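Local coordinates for protein Mn transporter subunit (PDB 3UJP) that probably captures manganese ions as the periplasmic metal-binding subunit of an ABC-type transporter and hands them on for uptake into the cell, at residues V34-T37 against L41-M44; E64-E69 against Y270-S275; Y68-S73 against E92-Q97. All coordinates share one frame; numbering follows the deposited sequence.

Interaction 1: V34-T37 against L41-M44; sequences VLTT and LADM
Thr-36 turns its side chain onto the first part of helix 39-49, where it meets Leu-41 and Ala-42. Thr-36 is the last residue of strand 33-36. Its CB bond points at the helix, and the CB atoms of Thr-36 and Leu-41 stand 4.0 Å apart. The hydroxyl reaches further along. OG1 of Thr-36 lies 3.3 Å from CA of Ala-42 and 3.4 Å from its CB methyl. OG1 sits between the backbone N and the carbonyl carbon (chi1 49°), and CG2 is left beside the N. Inside this contact OG1 meets carbon only. It makes a weak hydrogen bond to the backbone O of Glu-56 on the adjacent strand 54-57.

Leu-41 is the other large contributor. Its CB faces Thr-36, and its branch runs alongside Thr-37, the two side chains pointing the same way. CD1 of Leu-41 comes to 3.9 Å from OG1 of Thr-37. That is packing against a methyl; the hydroxyl is hydrogen-bonded to Glu-92 OE1. Leu-41 also touches Leu-110.

The contact is buried, and it lies at the strand-to-helix connection of the beta-alpha-beta unit made of strand 33-36, helix 39-49 and strand 54-57. The chain leaves the strand, turns at Thr-37 and Phe-38 and enters the helix, which packs against the strand end. The backbones approach closely here, with CA of Thr-36 and CA of Ala-42 5.7 Å apart. Helix and strand end therefore meet by van der Waals packing, while the two threonine hydroxyls direct their polar bonding away from the helix, weakly to the backbone O of Glu-56 and to the carboxylate of Glu-92.

Interaction 2: E64-E69 against Y270-S275; sequences EIHGYE and YVDSLS. With MN (manganese (II) ion), chain D; ZN (zinc ion), chain E.
His-66 and Asp-272, some two hundred residues apart in sequence, are joined through a manganese ion. The fold is that of the metal-binding subunits of ABC transporters, in which two lobes close on a metal in the cleft between them. NE2 of His-66 binds the manganese at 2.2 Å, and OD2 of Asp-272 binds it at 1.9 Å. His-131 and Glu-197 complete the site.

The two side chains cross at about a right angle. OD2 of Asp-272 lies at the edge of the imidazole, in its plane, and the carboxylate is turned 58° from that plane. NE2 and OD2 are neighbours because they share the metal, not because they bond to each other. His-66 has CG beside its backbone N (chi1 -81°), which swings the ring toward the ion. Its ring also meets that of His-131.

Ile-65 packs against the aspartate. It crosses the aspartate nearly at right angles, with CG1 and CD1 against the carboxylate stem. CD1 of Ile-65 is 3.5 Å from CG of Asp-272, so an apolar branch borders the metal ligand. Its other branch turns to the backbone: CG2 of Ile-65 lies 3.1 Å from the carbonyl O of Asp-272.

Interaction 3: Y68-S73 against E92-Q97; sequences YEPTPS and ERWFEQ. With ZN (zinc ion), chain E; ZN (zinc ion), chain G.
Tyr-68 directs the edge of its ring at the face of Trp-94, in a T-shaped pair. The planes of the phenol ring and the indole stand at 70°, and the phenol centroid is 5.7 Å from that of the indole five-membered ring. CD2 of Tyr-68 is the atom over the indole, offset toward its rim, 4.1 Å from CE2 of Trp-94. The nearest side-chain approach is made nearer the backbone, where CB of Tyr-68 comes to 3.5 Å from NE1 of Trp-94. CG of the tyrosine lies anti to the backbone N (chi1 175°), which sets the CD2 edge of the ring over the indole face. Its hydroxyl is hydrogen-bonded to Asp-74.

Pro-70 meets the six-membered part of the same indole. Its CG packs 3.6 Å from CE3 of Trp-94, at an oblique approach. The backbone takes part as well, since the carbonyl O of Tyr-68 lies 3.3 Å from CD1 of Trp-94. On the indole face opposite Tyr-68 sits CB of Glu-92, from the same type I turn as the tryptophan. NE1 hydrogen-bonds to the backbone O of Ile-65, which fixes the rotation of the ring. An alanine in place of this tryptophan would probably leave the Ile-65 carbonyl without its indole N-H and open a gap beside Tyr-68 and Pro-70.

At the surface, OE1 of Glu-69 and OE2 of Glu-96 each bind a different zinc ion. The contact itself joins two loops that follow strands 54-57 and 83-86, at the C-terminal ends of the strands of a parallel sheet in an alpha/beta lobe.

Interaction 1 comes first along the chain and closes the short turn (37-38) between strand 33-36 and helix 39-49. Interactions 2 and 3 then start from the same loop and share Tyr-68 and Glu-69. Interaction 3 closes the shorter loop, around helix 72-80 and strand 83-86. Its second segment, 92-97, lies within the long span that interaction 2 closes between 64-69 and 270-275. Their neighbouring backbones are probably hydrogen-bonded, His-66 O to Arg-93 N. Interaction 1 touches both: the methyl of Thr-37 packs on Phe-95 and Trp-94, and Asp-43 packs on Leu-274. Together they tie the first parallel sheet to the manganese site and to the loop after strand 264-269.

Interaction 1: V34-T37 against L41-M44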
loop_
_atom_site.group_PDB
_atom_site.type_symbol
_atom_site.label_atom_id
_atom_site.label_comp_id
_atom_site.label_asym_id
_atom_site.label_seq_id
_atom_site.Cartn_x
_atom_site.Cartn_y
_atom_site.Cartn_z
ATOM N N VAL A 34 -10.061 5.305 -1.720
ATOM C CA VAL A 34 -11.344 5.113 -1.047
ATOM C C VAL A 34 -11.230 5.312 0.460
ATOM O O VAL A 34 -10.334 4.759 1.101
ATOM C CB VAL A 34 -11.936 3.725 -1.348
ATOM C CG1 VAL A 34 -13.219 3.523 -0.592
ATOM C CG2 VAL A 34 -12.185 3.586 -2.813
ATOM N N LEU A 35 -12.144 6.089 1.028
ATOM C CA LEU A 35 -12.060 6.435 2.447
ATOM C C LEU A 35 -13.248 5.886 3.243
ATOM O O LEU A 35 -14.399 5.980 2.796
ATOM C CB LEU A 35 -11.969 7.952 2.620
ATOM C CG LEU A 35 -11.024 8.352 3.745
ATOM C CD1 LEU A 35 -9.565 8.153 3.289
ATOM C CD2 LEU A 35 -11.277 9.784 4.224
ATOM N N THR A 36 -12.980 5.291 4.403
ATOM C CA THR A 36 -14.075 4.824 5.250
ATOM C C THR A 36 -13.996 5.371 6.664
ATOM O O THR A 36 -12.919 5.618 7.205
ATOM C CB THR A 36 -14.221 3.281 5.297
ATOM O OG1 THR A 36 -12.955 2.669 5.562
ATOM C CG2 THR A 36 -14.745 2.767 3.992
ATOM N N THR A 37 -15.168 5.525 7.257
ATOM C CA THR A 37 -15.311 6.126 8.560
ATOM C C THR A 37 -14.514 5.414 9.638
ATOM O O THR A 37 -13.646 6.025 10.283
ATOM C CB THR A 37 -16.774 6.223 8.932
ATOM O OG1 THR A 37 -17.417 4.964 8.692
ATOM C CG2 THR A 37 -17.409 7.257 8.048
ATOM N N LEU A 41 -15.397 -1.081 8.786
ATOM C CA LEU A 41 -15.685 -0.847 7.384
ATOM C C LEU A 41 -14.409 -0.909 6.546
ATOM O O LEU A 41 -14.441 -1.328 5.388
ATOM C CB LEU A 41 -16.375 0.491 7.177
ATOM C CG LEU A 41 -17.852 0.545 7.511
ATOM C CD1 LEU A 41 -18.502 1.706 6.785
ATOM C CD2 LEU A 41 -18.499 -0.767 7.129
ATOM N N ALA A 42 -13.281 -0.496 7.111
ATOM C CA ALA A 42 -12.058 -0.447 6.306
ATOM C C ALA A 42 -11.609 -1.841 5.845
ATOM O O ALA A 42 -11.177 -2.005 4.703
ATOM C CB ALA A 42 -10.930 0.310 7.032
ATOM N N ASP A 43 -11.741 -2.838 6.730
ATOM C CA ASP A 43 -11.368 -4.226 6.442
ATOM C C ASP A 43 -12.352 -4.913 5.506
ATOM O O ASP A 43 -11.946 -5.673 4.647
ATOM C CB ASP A 43 -11.246 -5.024 7.731
ATOM C CG ASP A 43 -10.943 -6.489 7.481
ATOM O OD1 ASP A 43 -9.779 -6.807 7.154
ATOM O OD2 ASP A 43 -11.868 -7.327 7.612
ATOM N N MET A 44 -13.642 -4.649 5.685
ATOM C CA MET A 44 -14.675 -5.126 4.767
ATOM C C MET A 44 -14.499 -4.609 3.341
ATOM O O MET A 44 -14.701 -5.356 2.386
ATOM C CB MET A 44 -16.053 -4.687 5.219
ATOM C CG MET A 44 -16.452 -5.178 6.560
ATOM S SD MET A 44 -18.213 -4.871 6.839
ATOM C CE MET A 44 -18.906 -5.235 5.227
#

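Interaction 2: E64-E69 against Y270-S275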
loop_
_atom_site.group_PDB
_atom_site.type_symbol
_atom_site.label_atom_id
_atom_site.label_comp_id
_atom_site.label_asym_id
_atom_site.label_seq_id
_atom_site.Cartn_x
_atom_site.Cartn_y
_atom_site.Cartn_z
ATOM N N GLU A 64 -13.509 5.750 19.618
ATOM C CA GLU A 64 -14.949 5.941 19.649
ATOM C C GLU A 64 -15.413 6.527 18.317
ATOM O O GLU A 64 -15.141 7.677 18.020
ATOM C CB GLU A 64 -15.368 6.803 20.849
ATOM C CG GLU A 64 -16.520 7.772 20.573
ATOM C CD GLU A 64 -17.874 7.087 20.552
ATOM O OE1 GLU A 64 -18.914 7.785 20.663
ATOM O OE2 GLU A 64 -17.891 5.848 20.432
ATOM N N ILE A 65 -16.105 5.705 17.527
ATOM C CA ILE A 65 -16.509 6.027 16.151
ATOM C C ILE A 65 -17.772 6.849 16.052
ATOM O O ILE A 65 -18.071 7.349 14.981
ATOM C CB ILE A 65 -16.795 4.735 15.297
ATOM C CG1 ILE A 65 -17.864 3.868 15.975
ATOM C CG2 ILE A 65 -15.533 3.914 15.063
ATOM C CD1 ILE A 65 -18.627 3.001 15.013
ATOM N N HIS A 66 -18.527 6.943 17.145
ATOM C CA HIS A 66 -19.869 7.538 17.146
ATOM C C HIS A 66 -19.823 9.063 17.311
ATOM O O HIS A 66 -20.675 9.775 16.775
ATOM C CB HIS A 66 -20.695 6.990 18.307
ATOM C CG HIS A 66 -21.326 5.654 18.066
ATOM N ND1 HIS A 66 -22.607 5.519 17.583
ATOM C CD2 HIS A 66 -20.877 4.403 18.314
ATOM C CE1 HIS A 66 -22.913 4.233 17.517
ATOM N NE2 HIS A 66 -21.880 3.535 17.945
ATOM N N GLY A 67 -18.852 9.567 18.073
ATOM C CA GLY A 67 -18.771 10.992 18.334
ATOM C C GLY A 67 -17.387 11.536 18.097
ATOM O O GLY A 67 -16.977 12.506 18.731
ATOM N N TYR A 68 -16.677 10.895 17.172
ATOM C CA TYR A 68 -15.294 11.231 16.859
ATOM C C TYR A 68 -15.270 12.679 16.436
ATOM O O TYR A 68 -16.273 13.211 15.940
ATOM C CB TYR A 68 -14.760 10.304 15.746
ATOM C CG TYR A 68 -13.357 10.602 15.225
ATOM C CD1 TYR A 68 -12.234 10.403 16.026
ATOM C CD2 TYR A 68 -13.154 11.047 13.915
ATOM C CE1 TYR A 68 -10.950 10.663 15.542
ATOM C CE2 TYR A 68 -11.878 11.311 13.430
ATOM C CZ TYR A 68 -10.781 11.124 14.249
ATOM O OH TYR A 68 -9.505 11.383 13.786
ATOM N N GLU A 69 -14.138 13.330 16.662
ATOM C CA GLU A 69 -13.965 14.703 16.235
ATOM C C GLU A 69 -12.840 14.775 15.229
ATOM O O GLU A 69 -11.669 14.771 15.603
ATOM C CB GLU A 69 -13.645 15.604 17.423
ATOM C CG GLU A 69 -13.965 17.073 17.197
ATOM C CD GLU A 69 -15.457 17.328 17.249
ATOM O OE1 GLU A 69 -15.995 17.928 16.276
ATOM O OE2 GLU A 69 -16.077 16.911 18.267
ATOM N N TYR A 270 -15.880 -6.899 20.438
ATOM C CA TYR A 270 -15.434 -5.885 19.515
ATOM C C TYR A 270 -16.530 -5.529 18.522
ATOM O O TYR A 270 -16.940 -6.389 17.775
ATOM C CB TYR A 270 -14.199 -6.392 18.798
ATOM C CG TYR A 270 -12.948 -6.416 19.672
ATOM C CD1 TYR A 270 -12.750 -7.414 20.630
ATOM C CD2 TYR A 270 -11.960 -5.432 19.544
ATOM C CE1 TYR A 270 -11.599 -7.433 21.424
ATOM C CE2 TYR A 270 -10.805 -5.439 20.339
ATOM C CZ TYR A 270 -10.630 -6.440 21.274
ATOM O OH TYR A 270 -9.482 -6.446 22.055
ATOM N N VAL A 271 -17.015 -4.282 18.501
ATOM C CA VAL A 271 -18.040 -3.895 17.522
ATOM C C VAL A 271 -17.680 -2.746 16.610
ATOM O O VAL A 271 -17.813 -2.839 15.388
ATOM C CB VAL A 271 -19.362 -3.467 18.144
ATOM C CG1 VAL A 271 -20.450 -4.356 17.637
ATOM C CG2 VAL A 271 -19.291 -3.441 19.656
ATOM N N ASP A 272 -17.286 -1.639 17.228
ATOM C CA ASP A 272 -17.105 -0.386 16.514
ATOM C C ASP A 272 -15.672 -0.216 16.044
ATOM O O ASP A 272 -15.335 0.799 15.439
ATOM C CB ASP A 272 -17.545 0.778 17.398
ATOM C CG ASP A 272 -19.073 0.798 17.657
ATOM O OD1 ASP A 272 -19.827 0.122 16.953
ATOM O OD2 ASP A 272 -19.522 1.521 18.558
ATOM N N SER A 273 -14.834 -1.208 16.320
ATOM C CA SER A 273 -13.432 -1.161 15.920
ATOM C C SER A 273 -12.746 -2.503 16.155
ATOM O O SER A 273 -13.083 -3.231 17.090
ATOM C CB SER A 273 -12.696 -0.054 16.678
ATOM O OG SER A 273 -11.343 -0.406 16.906
ATOM N N LEU A 274 -11.750 -2.781 15.323
ATOM C CA LEU A 274 -10.977 -4.003 15.360
ATOM C C LEU A 274 -9.815 -3.858 16.281
ATOM O O LEU A 274 -9.803 -2.962 17.091
ATOM C CB LEU A 274 -10.420 -4.325 13.991
ATOM C CG LEU A 274 -11.250 -4.107 12.743
ATOM C CD1 LEU A 274 -10.425 -4.386 11.566
ATOM C CD2 LEU A 274 -12.411 -5.012 12.723
ATOM N N SER A 275 -8.832 -4.741 16.141
ATOM C CA SER A 275 -7.644 -4.709 16.986
ATOM C C SER A 275 -6.378 -4.535 16.152
ATOM O O SER A 275 -6.441 -4.403 14.931
ATOM C CB SER A 275 -7.551 -5.987 17.825
ATOM O OG SER A 275 -6.905 -5.739 19.061
HETATM MN MN MN D . -21.436 1.591 18.811
HETATM ZN ZN ZN E . -17.695 18.110 15.469
#

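Interaction 3: Y68-S73 against E92-Q97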
loop_
_atom_site.group_PDB
_atom_site.type_symbol
_atom_site.label_atom_id
_atom_site.label_comp_id
_atom_site.label_asym_id
_atom_site.label_seq_id
_atom_site.Cartn_x
_atom_site.Cartn_y
_atom_site.Cartn_z
ATOM N N TYR A 68 -16.677 10.895 17.172
ATOM C CA TYR A 68 -15.294 11.231 16.859
ATOM C C TYR A 68 -15.270 12.679 16.436
ATOM O O TYR A 68 -16.273 13.211 15.940
ATOM C CB TYR A 68 -14.760 10.304 15.746
ATOM C CG TYR A 68 -13.357 10.602 15.225
ATOM C CD1 TYR A 68 -12.234 10.403 16.026
ATOM C CD2 TYR A 68 -13.154 11.047 13.915
ATOM C CE1 TYR A 68 -10.950 10.663 15.542
ATOM C CE2 TYR A 68 -11.878 11.311 13.430
ATOM C CZ TYR A 68 -10.781 11.124 14.249
ATOM O OH TYR A 68 -9.505 11.383 13.786
ATOM N N GLU A 69 -14.138 13.330 16.662
ATOM C CA GLU A 69 -13.965 14.703 16.235
ATOM C C GLU A 69 -12.840 14.775 15.229
ATOM O O GLU A 69 -11.669 14.771 15.603
ATOM C CB GLU A 69 -13.645 15.604 17.423
ATOM C CG GLU A 69 -13.965 17.073 17.197
ATOM C CD GLU A 69 -15.457 17.328 17.249
ATOM O OE1 GLU A 69 -15.995 17.928 16.276
ATOM O OE2 GLU A 69 -16.077 16.911 18.267
ATOM N N PRO A 70 -13.198 14.865 13.944
ATOM C CA PRO A 70 -12.246 14.907 12.822
ATOM C C PRO A 70 -11.187 16.027 12.927
ATOM O O PRO A 70 -11.549 17.210 12.889
ATOM C CB PRO A 70 -13.142 15.150 11.596
ATOM C CG PRO A 70 -14.528 14.835 12.045
ATOM C CD PRO A 70 -14.590 15.064 13.512
ATOM N N THR A 71 -9.914 15.643 13.067
ATOM C CA THR A 71 -8.790 16.569 12.930
ATOM C C THR A 71 -8.824 17.081 11.491
ATOM O O THR A 71 -9.641 16.594 10.700
ATOM C CB THR A 71 -7.410 15.907 13.278
ATOM O OG1 THR A 71 -7.304 14.589 12.710
ATOM C CG2 THR A 71 -7.219 15.816 14.789
ATOM N N PRO A 72 -7.959 18.067 11.142
ATOM C CA PRO A 72 -8.065 18.658 9.796
ATOM C C PRO A 72 -7.373 17.818 8.718
ATOM O O PRO A 72 -7.810 17.859 7.564
ATOM C CB PRO A 72 -7.388 20.028 9.951
ATOM C CG PRO A 72 -7.130 20.196 11.457
ATOM C CD PRO A 72 -6.986 18.800 11.972
ATOM N N SER A 73 -6.320 17.085 9.097
ATOM C CA SER A 73 -5.748 16.029 8.249
ATOM C C SER A 73 -6.859 15.101 7.787
ATOM O O SER A 73 -6.910 14.699 6.626
ATOM C CB SER A 73 -4.724 15.191 9.010
ATOM O OG SER A 73 -3.800 16.003 9.705
ATOM N N GLU A 92 -21.863 7.357 12.406
ATOM C CA GLU A 92 -20.888 8.414 12.525
ATOM C C GLU A 92 -21.671 9.743 12.596
ATOM O O GLU A 92 -22.143 10.261 11.592
ATOM C CB GLU A 92 -19.912 8.327 11.345
ATOM C CG GLU A 92 -20.593 8.010 10.011
ATOM C CD GLU A 92 -20.609 6.533 9.646
ATOM O OE1 GLU A 92 -19.605 5.847 9.888
ATOM O OE2 GLU A 92 -21.614 6.070 9.076
ATOM N N ARG A 93 -21.855 10.265 13.798
ATOM C CA ARG A 93 -22.707 11.426 13.976
ATOM C C ARG A 93 -22.070 12.645 13.358
ATOM O O ARG A 93 -22.762 13.624 13.038
ATOM C CB ARG A 93 -22.991 11.655 15.457
ATOM C CG ARG A 93 -24.367 11.162 15.864
ATOM C CD ARG A 93 -24.644 11.290 17.351
ATOM N NE ARG A 93 -23.897 10.342 18.183
ATOM C CZ ARG A 93 -22.939 10.696 19.036
ATOM N NH1 ARG A 93 -22.605 11.976 19.164
ATOM N NH2 ARG A 93 -22.308 9.781 19.763
ATOM N N TRP A 94 -20.750 12.564 13.176
ATOM C CA TRP A 94 -19.917 13.688 12.727
ATOM C C TRP A 94 -19.799 13.781 11.208
ATOM O O TRP A 94 -19.236 14.736 10.676
ATOM C CB TRP A 94 -18.510 13.567 13.318
ATOM C CG TRP A 94 -17.935 12.200 13.144
ATOM C CD1 TRP A 94 -18.030 11.150 14.015
ATOM C CD2 TRP A 94 -17.203 11.704 12.008
ATOM N NE1 TRP A 94 -17.398 10.038 13.499
ATOM C CE2 TRP A 94 -16.883 10.352 12.270
ATOM C CE3 TRP A 94 -16.774 12.275 10.805
ATOM C CZ2 TRP A 94 -16.158 9.577 11.382
ATOM C CZ3 TRP A 94 -16.054 11.492 9.922
ATOM C CH2 TRP A 94 -15.754 10.167 10.214
ATOM N N PHE A 95 -20.329 12.783 10.516
ATOM C CA PHE A 95 -20.119 12.669 9.093
ATOM C C PHE A 95 -20.788 13.809 8.344
ATOM O O PHE A 95 -20.105 14.565 7.663
ATOM C CB PHE A 95 -20.591 11.315 8.570
ATOM C CG PHE A 95 -20.049 10.993 7.229
ATOM C CD1 PHE A 95 -18.697 10.698 7.072
ATOM C CD2 PHE A 95 -20.862 11.033 6.112
ATOM C CE1 PHE A 95 -18.170 10.422 5.825
ATOM C CE2 PHE A 95 -20.347 10.764 4.858
ATOM C CZ PHE A 95 -18.993 10.455 4.714
ATOM N N GLU A 96 -22.107 13.941 8.474
ATOM C CA GLU A 96 -22.862 15.016 7.815
ATOM C C GLU A 96 -22.033 16.299 7.677
ATOM O O GLU A 96 -21.911 16.889 6.599
ATOM C CB GLU A 96 -24.141 15.309 8.619
ATOM C CG GLU A 96 -25.116 16.293 7.972
ATOM C CD GLU A 96 -26.316 16.622 8.868
ATOM O OE1 GLU A 96 -26.513 17.814 9.187
ATOM O OE2 GLU A 96 -27.074 15.694 9.244
ATOM N N GLN A 97 -21.447 16.712 8.785
ATOM C CA GLN A 97 -20.725 17.966 8.843
ATOM C C GLN A 97 -19.375 17.892 8.150
ATOM O O GLN A 97 -18.958 18.823 7.457
ATOM C CB GLN A 97 -20.518 18.309 10.295
ATOM C CG GLN A 97 -19.853 19.595 10.503
ATOM C CD GLN A 97 -20.473 20.287 11.659
ATOM O OE1 GLN A 97 -19.794 20.630 12.625
ATOM N NE2 GLN A 97 -21.791 20.474 11.591
HETATM ZN ZN ZN E . -17.695 18.110 15.469
HETATM ZN ZN ZN G . -28.981 15.768 9.609
#